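Local coordinates for BepC protein (Bartonella tribocorum, PDB 4WGJ) that probably transfers AMP from ATP to threonine and tyrosine residues of target proteins, using the Fic domain that makes up this crystallised fragment of a longer effector, at residues Y61-H66 with G78-T83; K115-L120 with A152-K157; N128-L133 with E168-A173; Q136-N141 with H176-S181. All blocks are in the same frame, centred on the assembly; numbering follows the deposited sequence. Where two conformers were deposited one is given.

Contact 1. Residues Y61-H66 with G78-T83; sequences YLSLIH and GHTRDT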
# COMPACT_ATOMS: atom_id res chain seq x y z
N TYR A 61 -6.10 -4.14 9.43
CA TYR A 61 -5.99 -5.13 8.36
C TYR A 61 -4.90 -4.76 7.36
O TYR A 61 -4.13 -5.62 6.91
CB TYR A 61 -7.33 -5.31 7.63
CG TYR A 61 -7.33 -6.45 6.63
CD1 TYR A 61 -7.11 -7.77 7.04
CD2 TYR A 61 -7.57 -6.22 5.28
CE1 TYR A 61 -7.11 -8.82 6.13
CE2 TYR A 61 -7.57 -7.25 4.37
CZ TYR A 61 -7.35 -8.55 4.80
OH TYR A 61 -7.35 -9.59 3.89
N LEU A 62 -4.83 -3.48 6.99
CA LEU A 62 -3.77 -3.05 6.09
C LEU A 62 -2.39 -3.35 6.68
O LEU A 62 -1.47 -3.81 5.98
CB LEU A 62 -3.90 -1.57 5.79
CG LEU A 62 -2.93 -1.01 4.76
CD1 LEU A 62 -3.16 -1.65 3.37
CD2 LEU A 62 -3.06 0.52 4.68
N SER A 63 -2.23 -3.09 7.98
CA SER A 63 -0.96 -3.37 8.64
C SER A 63 -0.67 -4.87 8.68
O SER A 63 0.48 -5.27 8.56
CB SER A 63 -0.94 -2.80 10.06
OG SER A 63 -0.76 -1.38 9.98
N LEU A 64 -1.71 -5.68 8.82
CA LEU A 64 -1.52 -7.15 8.79
C LEU A 64 -1.02 -7.58 7.41
O LEU A 64 -0.12 -8.43 7.28
CB LEU A 64 -2.82 -7.87 9.13
CG LEU A 64 -2.83 -9.37 8.79
CD1 LEU A 64 -1.85 -10.13 9.67
CD2 LEU A 64 -4.25 -9.95 8.92
N ILE A 65 -1.61 -6.99 6.38
CA ILE A 65 -1.15 -7.24 5.02
C ILE A 65 0.32 -6.83 4.88
O ILE A 65 1.14 -7.60 4.36
CB ILE A 65 -2.00 -6.49 4.00
CG1 ILE A 65 -3.36 -7.19 3.87
CG2 ILE A 65 -1.29 -6.44 2.64
CD1 ILE A 65 -4.38 -6.38 3.07
N HIS A 66 0.65 -5.64 5.38
CA HIS A 66 2.01 -5.15 5.21
C HIS A 66 2.99 -6.07 5.96
O HIS A 66 4.04 -6.43 5.41
CB HIS A 66 2.13 -3.69 5.67
CG HIS A 66 3.43 -3.05 5.30
ND1 HIS A 66 4.53 -3.07 6.13
CD2 HIS A 66 3.81 -2.38 4.19
CE1 HIS A 66 5.53 -2.43 5.55
NE2 HIS A 66 5.12 -2.00 4.36
N GLY A 78 4.53 -3.84 8.96
CA GLY A 78 3.31 -3.72 9.74
C GLY A 78 3.18 -2.43 10.54
O GLY A 78 2.12 -2.15 11.09
N HIS A 79 4.26 -1.66 10.64
CA HIS A 79 4.23 -0.41 11.41
C HIS A 79 4.19 0.78 10.46
O HIS A 79 4.93 0.82 9.49
CB HIS A 79 5.46 -0.29 12.31
CG HIS A 79 5.58 -1.39 13.30
ND1 HIS A 79 5.47 -1.19 14.66
CD2 HIS A 79 5.81 -2.72 13.14
CE1 HIS A 79 5.63 -2.33 15.29
NE2 HIS A 79 5.83 -3.28 14.39
N THR A 80 3.35 1.76 10.76
CA THR A 80 3.19 2.92 9.89
C THR A 80 4.24 4.00 10.19
O THR A 80 4.79 4.05 11.30
CB THR A 80 1.78 3.50 10.01
OG1 THR A 80 1.50 3.76 11.39
CG2 THR A 80 0.74 2.50 9.50
N ARG A 81 4.50 4.86 9.21
CA ARG A 81 5.63 5.78 9.28
C ARG A 81 5.38 6.98 10.17
O ARG A 81 6.29 7.78 10.38
CB ARG A 81 6.03 6.25 7.89
CG ARG A 81 4.94 7.00 7.16
CD ARG A 81 5.33 7.35 5.71
NE ARG A 81 4.16 7.80 4.99
CZ ARG A 81 3.68 9.05 5.00
NH1 ARG A 81 4.33 10.03 5.64
NH2 ARG A 81 2.56 9.33 4.34
N ASP A 82 4.16 7.11 10.69
CA ASP A 82 3.84 8.18 11.65
C ASP A 82 4.17 7.78 13.07
O ASP A 82 4.04 8.59 13.99
CB ASP A 82 2.35 8.56 11.56
CG ASP A 82 1.41 7.36 11.75
OD1 ASP A 82 1.89 6.21 11.79
OD2 ASP A 82 0.17 7.58 11.84
N THR A 83 4.58 6.53 13.28
CA THR A 83 4.91 6.03 14.61
C THR A 83 6.41 5.79 14.71
O THR A 83 7.01 5.25 13.76
CB THR A 83 4.15 4.73 14.90
OG1 THR A 83 4.66 3.68 14.07
CG2 THR A 83 2.66 4.92 14.61
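H66 turns the edge of its imidazole to the backbone of G78. The amide N of G78 lies 2.9 Å from H66 ND1, 10° out of the ring plane, and the N-H...N angle of 174° makes the bond almost straight. With CG anti to the backbone N (chi1 -170°), the ring swings off helix 59-70 toward the loop. Its other nitrogen, NE2, is hydrogen-bonded to K157 O, and the rings of F155 and F70 stack with it, so the imidazole is held both in its plane and across it. On the preceding turn of the helix S63 meets the same glycine. S63 OG is 3.2 Å from G78 O, a weak bond and not a settled one, since the same proton has another acceptor within reach. G78 CA makes a CH...O approach of 3.4 Å to S63 O, which brings the loop backbone close against the helix. The positive phi of G78 suits a residue without a side chain. Beyond it, T80 brings CG2 to 4.2 Å from S63 OG, at the margin of the contact. A type I turn follows, in which T83 N bonds to T80 O. Since ND1 of H66 accepts a hydrogen bond from G78 N, and K157 O can only accept, NE2 probably carries the ring's proton, consistent with a neutral imidazole that ties helix and loop to the nucleotide-binding Fic motif.

Contact 2. Residues K115-L120 with A152-K157; sequences KELKQL and AHPFRK. With ANP (phosphoaminophosphonic acid-adenylate ester), chain B.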
# COMPACT_ATOMS: atom_id res chain seq x y z
N LYS A 115 -5.96 10.02 10.21
CA LYS A 115 -7.25 10.63 9.93
C LYS A 115 -7.82 10.07 8.64
O LYS A 115 -9.01 9.73 8.56
CB LYS A 115 -7.14 12.15 9.84
N GLU A 116 -6.96 9.95 7.64
CA GLU A 116 -7.39 9.46 6.33
C GLU A 116 -7.75 7.99 6.38
O GLU A 116 -8.72 7.56 5.74
CB GLU A 116 -6.30 9.72 5.29
CG GLU A 116 -6.17 11.22 4.96
CD GLU A 116 -5.16 11.53 3.87
OE1 GLU A 116 -4.84 10.64 3.04
OE2 GLU A 116 -4.69 12.69 3.83
N LEU A 117 -6.99 7.21 7.14
CA LEU A 117 -7.31 5.79 7.27
C LEU A 117 -8.63 5.61 8.02
O LEU A 117 -9.44 4.76 7.66
CB LEU A 117 -6.18 5.03 7.96
CG LEU A 117 -4.89 4.89 7.15
CD1 LEU A 117 -3.85 4.21 8.00
CD2 LEU A 117 -5.11 4.08 5.88
N LYS A 118 -8.85 6.42 9.05
CA LYS A 118 -10.11 6.36 9.79
C LYS A 118 -11.30 6.70 8.88
O LYS A 118 -12.36 6.09 8.96
CB LYS A 118 -10.08 7.30 11.01
N GLN A 119 -11.11 7.69 8.01
CA GLN A 119 -12.19 8.11 7.11
C GLN A 119 -12.49 7.00 6.10
O GLN A 119 -13.65 6.76 5.75
CB GLN A 119 -11.82 9.41 6.39
CG GLN A 119 -12.87 9.88 5.39
CD GLN A 119 -14.26 9.97 5.99
OE1 GLN A 119 -14.46 10.58 7.05
NE2 GLN A 119 -15.24 9.36 5.33
N LEU A 120 -11.45 6.32 5.64
CA LEU A 120 -11.63 5.20 4.72
C LEU A 120 -12.35 4.04 5.42
O LEU A 120 -13.20 3.39 4.84
CB LEU A 120 -10.28 4.73 4.17
CG LEU A 120 -10.37 3.51 3.25
CD1 LEU A 120 -11.33 3.76 2.09
CD2 LEU A 120 -9.00 3.12 2.74
N ALA A 152 -2.90 8.10 1.44
CA ALA A 152 -2.50 7.91 2.84
C ALA A 152 -1.05 7.43 2.95
O ALA A 152 -0.29 7.93 3.79
CB ALA A 152 -3.43 6.92 3.53
N HIS A 153 -0.67 6.47 2.10
CA HIS A 153 0.72 6.03 1.96
C HIS A 153 1.31 5.75 3.34
O HIS A 153 2.30 6.37 3.73
CB HIS A 153 1.53 7.12 1.23
CG HIS A 153 2.87 6.68 0.71
ND1 HIS A 153 3.04 6.04 -0.50
CD2 HIS A 153 4.12 6.86 1.21
CE1 HIS A 153 4.32 5.84 -0.72
NE2 HIS A 153 5.00 6.31 0.31
N PRO A 154 0.67 4.84 4.11
CA PRO A 154 0.95 4.80 5.55
C PRO A 154 2.32 4.25 5.94
O PRO A 154 2.68 4.40 7.11
CB PRO A 154 -0.14 3.86 6.09
CG PRO A 154 -1.19 3.81 5.02
CD PRO A 154 -0.41 3.92 3.73
N PHE A 155 3.04 3.61 5.03
CA PHE A 155 4.31 2.96 5.39
C PHE A 155 5.52 3.64 4.77
O PHE A 155 5.41 4.36 3.78
CB PHE A 155 4.28 1.47 4.98
CG PHE A 155 3.06 0.75 5.49
CD1 PHE A 155 3.01 0.29 6.80
CD2 PHE A 155 1.94 0.59 4.67
CE1 PHE A 155 1.87 -0.35 7.28
CE2 PHE A 155 0.79 -0.04 5.16
CZ PHE A 155 0.77 -0.50 6.47
N ARG A 156 6.70 3.39 5.35
CA ARG A 156 7.93 3.96 4.80
C ARG A 156 8.19 3.42 3.38
O ARG A 156 8.73 4.12 2.52
CB ARG A 156 9.11 3.67 5.72
CG ARG A 156 10.47 4.12 5.18
CD ARG A 156 10.51 5.63 4.89
NE ARG A 156 11.81 6.04 4.34
CZ ARG A 156 12.19 5.86 3.08
NH1 ARG A 156 11.37 5.26 2.21
NH2 ARG A 156 13.39 6.26 2.68
N LYS A 157 7.78 2.18 3.14
CA LYS A 157 7.99 1.52 1.86
C LYS A 157 7.02 0.35 1.80
O LYS A 157 6.54 -0.11 2.84
CB LYS A 157 9.45 1.03 1.72
CG LYS A 157 9.89 0.68 0.28
CD LYS A 157 9.84 1.93 -0.60
CE LYS A 157 10.52 1.72 -1.95
NZ LYS A 157 9.85 0.65 -2.75
PG ANP B . 5.62 -0.75 -6.01
O1G ANP B . 5.55 -2.32 -6.11
O2G ANP B . 6.32 -0.25 -7.24
O3G ANP B . 4.15 -0.19 -5.95
PB ANP B . 6.11 -0.29 -3.10
O1B ANP B . 5.20 -1.47 -2.92
O2B ANP B . 7.37 -0.38 -2.20
N3B ANP B . 6.60 -0.20 -4.71
PA ANP B . 6.01 2.42 -2.39
O1A ANP B . 7.27 2.63 -3.15
O2A ANP B . 6.07 2.73 -0.90
O3A ANP B . 5.34 1.00 -2.64
O5' ANP B . 4.88 3.32 -3.06
C5' ANP B . 4.67 3.20 -4.48
C4' ANP B . 3.33 3.78 -4.88
O4' ANP B . 3.45 5.22 -5.02
C3' ANP B . 2.80 3.25 -6.21
O3' ANP B . 1.40 2.96 -6.16
C2' ANP B . 3.11 4.39 -7.18
O2' ANP B . 2.26 4.42 -8.32
C1' ANP B . 2.89 5.60 -6.27
N9 ANP B . 3.55 6.82 -6.76
C8 ANP B . 4.77 6.91 -7.37
N7 ANP B . 5.10 8.13 -7.72
C5 ANP B . 4.01 8.89 -7.32
C6 ANP B . 3.73 10.27 -7.41
N6 ANP B . 4.56 11.16 -7.96
N1 ANP B . 2.55 10.71 -6.91
C2 ANP B . 1.71 9.82 -6.37
N3 ANP B . 1.87 8.50 -6.23
C4 ANP B . 3.04 8.10 -6.73
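L117 sets the two methyls of its fork against the ring of P154, with CD1 4.0 Å from P154 CG and CD2 equally near that carbon. L117 CD2 also lies 4.1 Å from A152 CB, so one leucine packs on both sides of the residue where helix 135-152 gives way to loop. E116, one residue earlier, reaches out with an extended chain. E116 OE1 passes 3.6 Å from A152 N without a hydrogen bond between them and finds its polar partner in H151 ND1. Between A152 and P154, H153 takes a positive phi of 49° and turns the chain out of the helix. H153 and the residues after it belong to the Fic motif, HPFRKGNGR here. H153 presents its ring edge to the nucleotide, CE1 standing 3.5 Å from O5' of ANP. Farther on, K157 bends at chi2 (63°) and chi4 (62°), which brings NZ to a bond of 2.7 Å with ANP O2B; a second, weak one of 3.3 Å runs from NZ to O1A. The amides of G158 and G160, with N159, R161 and R164, add further grips on ANP. Helix 111-126 thus packs beside the end of helix 135-152 and the start of the motif loop. Helix 59-70 borders the same patch, with A59 touching L117 and L62 touching P154, and helix 159-174 follows the loop.

Contact 3. Residues N128-L133 with E168-A173; sequences NNLKGL and EKLGQA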
# COMPACT_ATOMS: atom_id res chain seq x y z
N ASN A 128 -20.63 -1.35 3.35
CA ASN A 128 -20.59 -2.80 3.59
C ASN A 128 -19.50 -3.48 2.78
O ASN A 128 -19.75 -4.50 2.13
CB ASN A 128 -21.94 -3.45 3.29
CG ASN A 128 -22.03 -4.87 3.82
OD1 ASN A 128 -21.35 -5.23 4.77
ND2 ASN A 128 -22.88 -5.69 3.19
N ASN A 129 -18.31 -2.90 2.81
CA ASN A 129 -17.15 -3.45 2.12
C ASN A 129 -17.38 -3.70 0.63
O ASN A 129 -16.85 -4.65 0.07
CB ASN A 129 -16.70 -4.72 2.84
CG ASN A 129 -16.23 -4.44 4.26
OD1 ASN A 129 -15.67 -3.38 4.53
ND2 ASN A 129 -16.48 -5.37 5.17
N LEU A 130 -18.17 -2.81 0.02
CA LEU A 130 -18.45 -2.82 -1.42
C LEU A 130 -19.18 -4.08 -1.89
O LEU A 130 -19.14 -4.42 -3.07
CB LEU A 130 -17.16 -2.64 -2.22
CG LEU A 130 -16.32 -1.40 -1.89
CD1 LEU A 130 -15.22 -1.20 -2.93
CD2 LEU A 130 -17.21 -0.16 -1.77
N LYS A 131 -19.85 -4.76 -0.98
CA LYS A 131 -20.64 -5.94 -1.35
C LYS A 131 -21.93 -5.54 -2.06
O LYS A 131 -22.38 -4.40 -1.94
CB LYS A 131 -20.96 -6.78 -0.10
CG LYS A 131 -19.73 -7.43 0.53
CD LYS A 131 -20.07 -8.10 1.86
CE LYS A 131 -18.85 -8.76 2.49
NZ LYS A 131 -19.24 -9.48 3.75
N GLY A 132 -22.52 -6.48 -2.79
CA GLY A 132 -23.81 -6.25 -3.44
C GLY A 132 -23.79 -5.26 -4.59
O GLY A 132 -24.78 -4.57 -4.84
N LEU A 133 -22.66 -5.19 -5.30
CA LEU A 133 -22.47 -4.24 -6.39
C LEU A 133 -22.23 -4.94 -7.72
O LEU A 133 -21.66 -6.03 -7.76
CB LEU A 133 -21.29 -3.30 -6.11
CG LEU A 133 -21.31 -2.47 -4.83
CD1 LEU A 133 -20.04 -1.60 -4.75
CD2 LEU A 133 -22.55 -1.61 -4.76
N GLU A 168 -7.22 -6.70 -3.67
CA GLU A 168 -7.51 -8.08 -4.04
C GLU A 168 -8.42 -8.74 -3.00
O GLU A 168 -9.37 -9.44 -3.35
CB GLU A 168 -6.23 -8.91 -4.17
CG GLU A 168 -5.30 -8.50 -5.29
CD GLU A 168 -4.30 -9.61 -5.60
OE1 GLU A 168 -4.67 -10.80 -5.49
OE2 GLU A 168 -3.15 -9.30 -5.95
N LYS A 169 -8.11 -8.51 -1.72
CA LYS A 169 -8.87 -9.15 -0.65
C LYS A 169 -10.26 -8.53 -0.54
O LYS A 169 -11.24 -9.23 -0.30
CB LYS A 169 -8.13 -9.04 0.70
CG LYS A 169 -6.70 -9.60 0.69
CD LYS A 169 -6.66 -11.08 0.35
CE LYS A 169 -7.34 -11.92 1.41
NZ LYS A 169 -7.26 -13.37 1.02
N LEU A 170 -10.35 -7.22 -0.71
CA LEU A 170 -11.64 -6.54 -0.74
C LEU A 170 -12.51 -7.10 -1.87
O LEU A 170 -13.68 -7.40 -1.67
CB LEU A 170 -11.44 -5.02 -0.90
CG LEU A 170 -12.70 -4.16 -0.79
CD1 LEU A 170 -13.38 -4.31 0.58
CD2 LEU A 170 -12.36 -2.69 -1.07
N GLY A 171 -11.92 -7.26 -3.06
CA GLY A 171 -12.64 -7.86 -4.17
C GLY A 171 -13.11 -9.27 -3.84
O GLY A 171 -14.27 -9.63 -4.10
N GLN A 172 -12.22 -10.07 -3.26
CA GLN A 172 -12.59 -11.43 -2.87
C GLN A 172 -13.83 -11.43 -1.98
O GLN A 172 -14.75 -12.21 -2.20
CB GLN A 172 -11.45 -12.14 -2.14
CG GLN A 172 -10.30 -12.58 -3.03
CD GLN A 172 -9.18 -13.27 -2.25
OE1 GLN A 172 -9.14 -13.20 -1.02
NE2 GLN A 172 -8.28 -13.93 -2.96
N ALA A 173 -13.84 -10.55 -0.98
CA ALA A 173 -14.98 -10.45 -0.07
C ALA A 173 -16.24 -9.96 -0.77
O ALA A 173 -17.36 -10.38 -0.43
CB ALA A 173 -14.65 -9.53 1.10
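Next to L170, the leucine that N129 and L130 meet, K169 has its ammonium nitrogen gripped by three acceptors: NZ bonds to Q172 OE1 at 2.8 Å and also to the backbone O atoms of F48 and E51. Three successive torsions near -60° curl the lysine chain, letting it fold back beside its own helix to reach that glutamine. L170 faces the loop with both methyls. L170 CD1 sits 3.5 Å from N129 O and 4.0 Å from N129 CB, while L170 CD2 touches L130 CD1 at 3.7 Å, the two leucine side chains crossing at about a right angle. K131 runs extended along the outer margin and lays its CE 3.7 Å from A173 O. The loop reaches the helix after a sharp turn: N128, with positive phi, closes helix 111-126 as the C-prime residue of a Schellman motif, and N129 and L130 keep positive phi. F57 touches N129, L170 and A173, and F138 packs on L130. No hydrogen bond joins loop to helix: leucine methyls, N129 O and CB, and K131 on A173 meet by van der Waals contact, while E168, K169 and Q172 direct polar bonds to residues 48-51, where helix 30-48 ends.

Contact 4. Residues Q136-N141 with H176-S181; sequences QEFAEN and HTVDFS. With GLY (glycine), chain E; EDO (1,2-ethanediol), chain C.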
# COMPACT_ATOMS: atom_id res chain seq x y z
N GLN A 136 -19.43 -2.76 -12.75
CA GLN A 136 -19.15 -1.35 -12.97
C GLN A 136 -19.13 -0.57 -11.66
O GLN A 136 -18.25 0.27 -11.44
CB GLN A 136 -20.19 -0.74 -13.92
CG GLN A 136 -19.88 0.69 -14.29
CD GLN A 136 -18.51 0.81 -14.93
OE1 GLN A 136 -18.27 0.29 -16.02
NE2 GLN A 136 -17.60 1.50 -14.25
N GLU A 137 -20.11 -0.84 -10.81
CA GLU A 137 -20.21 -0.17 -9.52
C GLU A 137 -19.03 -0.52 -8.62
O GLU A 137 -18.49 0.35 -7.94
CB GLU A 137 -21.51 -0.54 -8.82
CG GLU A 137 -22.76 -0.03 -9.52
CD GLU A 137 -24.01 -0.74 -9.05
OE1 GLU A 137 -23.88 -1.77 -8.35
OE2 GLU A 137 -25.12 -0.26 -9.38
N PHE A 138 -18.64 -1.79 -8.61
CA PHE A 138 -17.49 -2.16 -7.79
C PHE A 138 -16.22 -1.49 -8.31
O PHE A 138 -15.44 -0.97 -7.52
CB PHE A 138 -17.27 -3.68 -7.77
CG PHE A 138 -16.04 -4.07 -7.00
CD1 PHE A 138 -16.09 -4.20 -5.62
CD2 PHE A 138 -14.82 -4.24 -7.64
CE1 PHE A 138 -14.95 -4.53 -4.90
CE2 PHE A 138 -13.69 -4.57 -6.93
CZ PHE A 138 -13.75 -4.71 -5.56
N ALA A 139 -16.02 -1.51 -9.62
CA ALA A 139 -14.80 -0.94 -10.19
C ALA A 139 -14.68 0.54 -9.85
O ALA A 139 -13.60 1.04 -9.51
CB ALA A 139 -14.77 -1.16 -11.69
N GLU A 140 -15.81 1.24 -9.92
CA GLU A 140 -15.85 2.67 -9.61
C GLU A 140 -15.50 2.96 -8.17
O GLU A 140 -14.64 3.81 -7.86
CB GLU A 140 -17.24 3.23 -9.89
CG GLU A 140 -17.37 4.06 -11.13
CD GLU A 140 -18.75 4.68 -11.19
OE1 GLU A 140 -18.84 5.92 -11.05
OE2 GLU A 140 -19.73 3.93 -11.34
N ASN A 141 -16.19 2.27 -7.27
CA ASN A 141 -15.95 2.43 -5.83
C ASN A 141 -14.57 1.96 -5.40
O ASN A 141 -13.95 2.58 -4.53
CB ASN A 141 -17.02 1.69 -5.03
CG ASN A 141 -18.33 2.44 -4.99
OD1 ASN A 141 -18.51 3.32 -4.14
ND2 ASN A 141 -19.23 2.14 -5.91
N HIS A 176 -15.77 -9.98 -6.50
CA HIS A 176 -15.13 -9.53 -7.74
C HIS A 176 -13.65 -9.84 -7.72
O HIS A 176 -12.97 -9.51 -6.75
CB HIS A 176 -15.32 -8.02 -7.94
CG HIS A 176 -16.75 -7.59 -7.91
ND1 HIS A 176 -17.54 -7.59 -9.04
CD2 HIS A 176 -17.54 -7.16 -6.90
CE1 HIS A 176 -18.75 -7.16 -8.72
NE2 HIS A 176 -18.77 -6.89 -7.43
N THR A 177 -13.14 -10.45 -8.78
CA THR A 177 -11.71 -10.67 -8.85
C THR A 177 -10.99 -9.41 -9.31
O THR A 177 -11.36 -8.78 -10.31
CB THR A 177 -11.36 -11.84 -9.78
OG1 THR A 177 -11.89 -13.04 -9.23
CG2 THR A 177 -9.85 -11.98 -9.93
N VAL A 178 -9.96 -9.04 -8.56
CA VAL A 178 -9.13 -7.88 -8.85
C VAL A 178 -7.76 -8.41 -9.20
O VAL A 178 -7.09 -8.99 -8.34
CB VAL A 178 -9.06 -6.92 -7.65
CG1 VAL A 178 -8.14 -5.74 -7.96
CG2 VAL A 178 -10.46 -6.46 -7.27
N ASP A 179 -7.33 -8.23 -10.44
CA ASP A 179 -6.14 -8.92 -10.93
C ASP A 179 -5.16 -7.93 -11.54
O ASP A 179 -5.42 -7.37 -12.59
CB ASP A 179 -6.55 -9.99 -11.96
CG ASP A 179 -5.36 -10.64 -12.64
OD1 ASP A 179 -4.24 -10.61 -12.09
OD2 ASP A 179 -5.55 -11.20 -13.74
N PHE A 180 -4.03 -7.71 -10.86
CA PHE A 180 -3.04 -6.76 -11.33
C PHE A 180 -1.95 -7.38 -12.22
O PHE A 180 -1.01 -6.67 -12.59
CB PHE A 180 -2.35 -6.07 -10.14
CG PHE A 180 -3.26 -5.18 -9.32
CD1 PHE A 180 -3.48 -3.86 -9.69
CD2 PHE A 180 -3.86 -5.66 -8.16
CE1 PHE A 180 -4.29 -3.03 -8.92
CE2 PHE A 180 -4.69 -4.83 -7.39
CZ PHE A 180 -4.90 -3.52 -7.77
N SER A 181 -2.09 -8.66 -12.57
CA SER A 181 -0.97 -9.37 -13.18
C SER A 181 -0.44 -8.76 -14.49
O SER A 181 0.75 -8.89 -14.78
CB SER A 181 -1.32 -10.85 -13.40
OG SER A 181 -2.39 -11.01 -14.32
N GLY E . 5.31 -5.31 -16.00
CA GLY E . 5.04 -6.72 -15.79
C GLY E . 3.59 -7.02 -15.47
O GLY E . 2.94 -7.81 -16.16
OXT GLY E . 3.03 -6.49 -14.50
C1 EDO C . -6.13 -8.30 -16.13
O1 EDO C . -6.99 -8.35 -14.98
C2 EDO C . -5.08 -7.21 -15.93
O2 EDO C . -4.12 -7.63 -14.95
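F138 and H176 form an offset stack, with ring centroids 4.5 Å apart and planes at 18°. The closest atoms are F138 CG and H176 CD2, at 3.4 Å. The two side chains come from opposite directions and slide past each other, so each CB lies over the other's ring: F138 CB is 3.7 Å from the imidazole centroid and H176 CB 4.0 Å from the phenyl centroid. Torsions set up this exchange. F138 has CG anti to the backbone N (chi1 177°), carrying the ring off the helix toward the strand, while H176 has CG beside its own N (chi1 -56°), which lays the imidazole along the phenyl face. V178, two residues on and pointing to the same side of the strand, brings CG2 to the phenyl edge, 3.8 Å from CE2 of F138. NE2 of H176 makes a weak hydrogen bond to L133 O. Past the strand D179 forms an Asx turn, its OD1 accepting from S181 N, and D179 O accepts from both hydroxyls of a 1,2-ethanediol, probably from the crystallisation liquor. F180 and S181 line separate glycine sites. Strand 176-178 pairs antiparallel with 212-214, whose T212 touches both stacked rings; A174 at the end of helix 159-174 also meets F138, and I211 of helix 202-211 packs on V178.

In the fold
Contacts 1 and 2 lie about 9 Å from the centre of the chain, and contacts 3 and 4 about 17 and 16 Å from it. Only contact 1 has hydrogen bonds across its own segments; R81 NE to H153 O and H66 NE2 to K157 O tie it to contact 2 beside the nucleotide. Contacts 2, 3 and 4 pack without such bonds, contact 4 through stacked rings. Contact 4 is wholly buried; the other three are partly buried, and contact 3 has an exposed lysine at its margin. Contacts 3 and 4 follow helix 159-174 into strand 176-178, G171 O and H176 N being probably hydrogen-bonded, while contacts 2 and 4 share helix 135-152 at its two ends.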